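Local coordinates for histidine-containing Phosphotransfer Protein type 1, MtHPt1 (Medicago truncatula, PDB 3US6), which probably relays phosphoryl groups, as a histidine phosphotransfer protein, between cytokinin-sensing histidine kinases and response regulators in plant hormone signalling, at residues V11-I14 with K15-M19; Q118-Q121 with E122-V126. All coordinates share one frame; numbering follows the deposited sequence. Where two conformers were deposited one is given.

Contact 1 (V11-I14 with K15-M19)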
# COMPACT_ATOMS: atom_id res chain seq x y z
N VAL A 11 -2.16 -7.17 17.41
CA VAL A 11 -2.71 -5.87 17.84
C VAL A 11 -1.66 -4.77 17.83
O VAL A 11 -1.88 -3.68 17.29
CB VAL A 11 -3.37 -6.01 19.24
CG1 VAL A 11 -3.72 -4.66 19.86
CG2 VAL A 11 -4.61 -6.91 19.15
N ASP A 12 -0.53 -5.06 18.47
CA ASP A 12 0.54 -4.09 18.57
C ASP A 12 1.08 -3.72 17.17
O ASP A 12 1.39 -2.53 16.91
CB ASP A 12 1.68 -4.57 19.48
CG ASP A 12 1.25 -4.69 20.94
OD1 ASP A 12 0.21 -4.10 21.32
OD2 ASP A 12 1.97 -5.41 21.68
N TYR A 13 1.31 -4.70 16.30
CA TYR A 13 1.87 -4.44 14.97
C TYR A 13 0.94 -3.61 14.12
O TYR A 13 1.33 -2.59 13.52
CB TYR A 13 2.26 -5.76 14.31
CG TYR A 13 3.20 -5.58 13.12
CD1 TYR A 13 4.53 -5.23 13.33
CD2 TYR A 13 2.77 -5.70 11.82
CE1 TYR A 13 5.39 -5.04 12.27
CE2 TYR A 13 3.63 -5.54 10.76
CZ TYR A 13 4.93 -5.20 11.00
OH TYR A 13 5.74 -5.06 9.88
N ILE A 14 -0.33 -4.00 14.05
CA ILE A 14 -1.25 -3.28 13.20
C ILE A 14 -1.48 -1.89 13.82
O ILE A 14 -1.63 -0.90 13.05
CB ILE A 14 -2.58 -4.01 12.96
CG1 ILE A 14 -3.22 -3.45 11.67
CG2 ILE A 14 -3.52 -4.03 14.16
CD1 ILE A 14 -4.47 -4.18 11.22
N LYS A 15 -1.51 -1.75 15.13
CA LYS A 15 -1.65 -0.43 15.69
C LYS A 15 -0.51 0.48 15.29
O LYS A 15 -0.71 1.63 15.09
CB LYS A 15 -1.78 -0.52 17.21
CG LYS A 15 -1.89 0.79 17.89
CD LYS A 15 -2.74 0.71 19.17
CE LYS A 15 -2.63 -0.59 19.88
NZ LYS A 15 -2.63 -0.36 21.38
N SER A 16 0.70 -0.05 15.21
CA SER A 16 1.83 0.78 14.76
C SER A 16 1.60 1.21 13.34
O SER A 16 1.90 2.34 12.99
CB SER A 16 3.15 0.01 14.90
OG SER A 16 3.37 -1.04 13.95
N MET A 17 1.04 0.33 12.54
CA MET A 17 0.81 0.68 11.12
C MET A 17 -0.17 1.81 11.01
O MET A 17 -0.02 2.69 10.18
CB MET A 17 0.36 -0.56 10.33
CG MET A 17 1.46 -1.60 10.17
SD MET A 17 0.97 -3.04 9.23
CE MET A 17 0.91 -2.32 7.61
N PHE A 18 -1.25 1.79 11.81
CA PHE A 18 -2.22 2.87 11.77
C PHE A 18 -1.59 4.14 12.36
O PHE A 18 -1.79 5.24 11.81
CB PHE A 18 -3.55 2.52 12.50
CG PHE A 18 -4.45 1.64 11.71
CD1 PHE A 18 -5.40 2.21 10.88
CD2 PHE A 18 -4.32 0.31 11.70
CE1 PHE A 18 -6.22 1.42 10.12
CE2 PHE A 18 -5.18 -0.49 10.93
CZ PHE A 18 -6.08 0.07 10.16
N MET A 19 -0.87 4.05 13.47
CA MET A 19 -0.39 5.24 14.15
C MET A 19 0.64 5.96 13.30
O MET A 19 0.69 7.19 13.32
CB MET A 19 0.22 4.88 15.49
CG MET A 19 -0.86 4.58 16.46
SD MET A 19 -0.31 4.00 18.10
CE MET A 19 0.42 5.52 18.72
O HOH W 1 0.00 -1.50 21.34

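Contact 2 (Q118-Q121 with E122-V126)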
# COMPACT_ATOMS: atom_id res chain seq x y z
N GLN A 118 10.24 8.49 -3.54
CA GLN A 118 9.52 8.35 -2.29
C GLN A 118 8.28 7.47 -2.43
O GLN A 118 7.96 6.72 -1.50
CB GLN A 118 9.09 9.70 -1.76
CG GLN A 118 10.24 10.53 -1.34
CD GLN A 118 10.86 10.00 -0.05
OE1 GLN A 118 10.20 9.95 1.00
NE2 GLN A 118 12.13 9.53 -0.12
N VAL A 119 7.52 7.59 -3.54
CA VAL A 119 6.35 6.71 -3.75
C VAL A 119 6.77 5.26 -3.72
O VAL A 119 6.17 4.38 -3.09
CB VAL A 119 5.71 6.99 -5.17
CG1 VAL A 119 4.62 6.01 -5.48
CG2 VAL A 119 5.16 8.41 -5.24
N LYS A 120 7.86 4.96 -4.43
CA LYS A 120 8.39 3.59 -4.46
C LYS A 120 8.79 3.15 -3.05
O LYS A 120 8.47 2.01 -2.67
CB LYS A 120 9.55 3.48 -5.46
CG LYS A 120 10.10 2.06 -5.50
CD LYS A 120 11.12 1.86 -6.62
CE LYS A 120 11.94 0.51 -6.41
NZ LYS A 120 12.93 0.24 -7.54
N GLN A 121 9.53 3.98 -2.32
CA GLN A 121 9.92 3.63 -0.97
C GLN A 121 8.72 3.36 -0.09
O GLN A 121 8.67 2.37 0.64
CB GLN A 121 10.82 4.72 -0.41
CG GLN A 121 11.29 4.50 1.00
CD GLN A 121 12.36 5.59 1.38
OE1 GLN A 121 13.29 5.92 0.60
NE2 GLN A 121 12.20 6.17 2.56
N GLU A 122 7.71 4.22 -0.17
CA GLU A 122 6.48 4.06 0.63
C GLU A 122 5.73 2.78 0.23
O GLU A 122 5.25 2.03 1.08
CB GLU A 122 5.57 5.27 0.52
CG GLU A 122 6.14 6.48 1.26
CD GLU A 122 6.19 6.32 2.77
OE1 GLU A 122 5.42 5.51 3.36
OE2 GLU A 122 7.03 7.06 3.41
N TYR A 123 5.71 2.48 -1.05
CA TYR A 123 5.10 1.24 -1.50
C TYR A 123 5.81 0.02 -0.94
O TYR A 123 5.15 -0.84 -0.41
CB TYR A 123 5.07 1.17 -3.05
CG TYR A 123 4.69 -0.19 -3.51
CD1 TYR A 123 3.42 -0.62 -3.42
CD2 TYR A 123 5.63 -1.05 -4.00
CE1 TYR A 123 3.09 -1.88 -3.78
CE2 TYR A 123 5.31 -2.30 -4.37
CZ TYR A 123 4.03 -2.70 -4.25
OH TYR A 123 3.69 -3.96 -4.64
N LEU A 124 7.13 0.00 -0.98
CA LEU A 124 7.86 -1.15 -0.49
C LEU A 124 7.68 -1.27 1.02
O LEU A 124 7.59 -2.37 1.56
CB LEU A 124 9.32 -1.08 -0.86
CG LEU A 124 9.46 -1.25 -2.38
CD1 LEU A 124 10.92 -1.11 -2.79
CD2 LEU A 124 8.96 -2.56 -2.89
N LEU A 125 7.64 -0.16 1.76
CA LEU A 125 7.44 -0.22 3.20
C LEU A 125 6.13 -0.89 3.52
O LEU A 125 6.06 -1.79 4.38
CB LEU A 125 7.47 1.18 3.86
CG LEU A 125 8.87 1.83 3.96
CD1 LEU A 125 8.71 3.23 4.52
CD2 LEU A 125 9.86 0.98 4.75
N VAL A 126 5.03 -0.44 2.95
CA VAL A 126 3.75 -1.00 3.30
C VAL A 126 3.61 -2.42 2.75
O VAL A 126 2.94 -3.23 3.40
CB VAL A 126 2.57 -0.07 2.90
CG1 VAL A 126 2.29 -0.07 1.42
CG2 VAL A 126 1.33 -0.41 3.70
O HOH W 2 9.60 7.04 3.59

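Contact 1 (V11-I14 with K15-M19)
Val11 O receives the amide of Lys15 at 2.9 Å, and alongside that bond Val11 CG1 lies 4.2 Å from Lys15 CE, the methyl facing the aliphatic part of the lysine. One residue on, Asp12 reaches the same lysine through water: the molecule donates to Asp12 OD1 and accepts from Lys15 NZ, two opposite charges whose ends remain 4.7 Å apart, OD1 to NZ. The Lys15 chain, bent at its last three torsions, folds back toward the preceding turn to get there. Tyr13 O accepts from Met17 N and, in the conformer given for Ser16, also from Ser16 OG at 2.6 Å; in that conformer the hydroxyl sits between its own backbone N and carbonyl carbon (chi1 73°). Tyr13 and Met17 also make a Met-aromatic contact, Met17 SD standing 4.8 Å from the centroid of the Tyr13 ring and 50° off its normal, an oblique approach. These i to i+3 and i to i+4 contacts lie near the C-terminal end of helix 3-19, where Ile14 and Met17 face helix 109-142 of the helical bundle. Ile14 O accepts Phe18 N, while Ile14 CG1 meets the edge of the Phe18 ring in its plane, 3.6 Å from CE2. With an alanine here in place of the Phe18 ring, CG1 and CD1 of Ile14 are likely to lose their aromatic neighbour, opening a gap toward Leu28 of helix 25-32.

Contact 2 (Q118-Q121 with E122-V126)
Glu122 N donates to Gln118 O at 2.8 Å, the first of four successive i to i+4 backbone bonds that run on to Leu125 N and Gln121 O. It is the straightest of the four, with an N-H...O angle of 164°, and its acceptor is also touched by side-chain carbon: Glu122 CG lies 3.3 Å from Gln118 O. That approach follows from the glutamate's torsions, CG being anti to the carbonyl carbon (chi1 -72°) before a further bend at chi2 turns the carboxylate. The strongest side-chain bonds leave this turn, since Glu122 OE1 forms a salt bridge with Arg92 NE and Gln121 OE1 accepts from Gln117 NE2. Glu122 and Gln121 also share a water, held unequally: it donates to Glu122 OE2 at 2.6 Å, whereas its bond from Gln121 NE2, 2.9 Å long, is weak. The carboxylate thus has a charged mate on one oxygen and a water on the other, an environment likely to keep it ionised.

This regular turn belongs to helix 109-142 of the histidine phosphotransfer (HPt) helical bundle. Val119 and Tyr123, a turn apart, are buried against helices 41-64 and 71-88, both meeting Phe81; Tyr123 CB rests 3.4 Å from Val119 O, while the end of the side chain leads away from this turn, and the side chain touches Phe50, Ser53 and Leu57 of helix 41-64. Farther round the helix, Lys120 and Leu124 run side by side in the same direction. The extended lysine chain brings CE to 4.1 Å from Leu124 CD1, a loose apolar contact near its charged end. Leu124 CG also lies 3.4 Å from Lys120 O, and Leu125 CG stands at the same separation from Gln121 O, while the Leu125 side chain additionally touches Phe22.

Contact 1 precedes contact 2 along the chain, one lying in helix 3-19 and the other in helix 109-142; both are local, helical turns rather than bridges between distant segments. Their centres are about 18 Å apart and their nearest atoms about 4 Å, without touching. The link between them is helix 109-142 itself: beyond contact 2 it continues to Lys129, Thr132 and Leu133, against which Tyr13, Ile14 and Met17 pack. The centre of contact 1 lies about 15 Å from the centre of the chain. That of contact 2 is nearer, at about 8 Å. One long helix therefore contributes to the bundle around Phe81, near the predicted phosphohistidine His79 in sequence, and also receives the N-terminal helix.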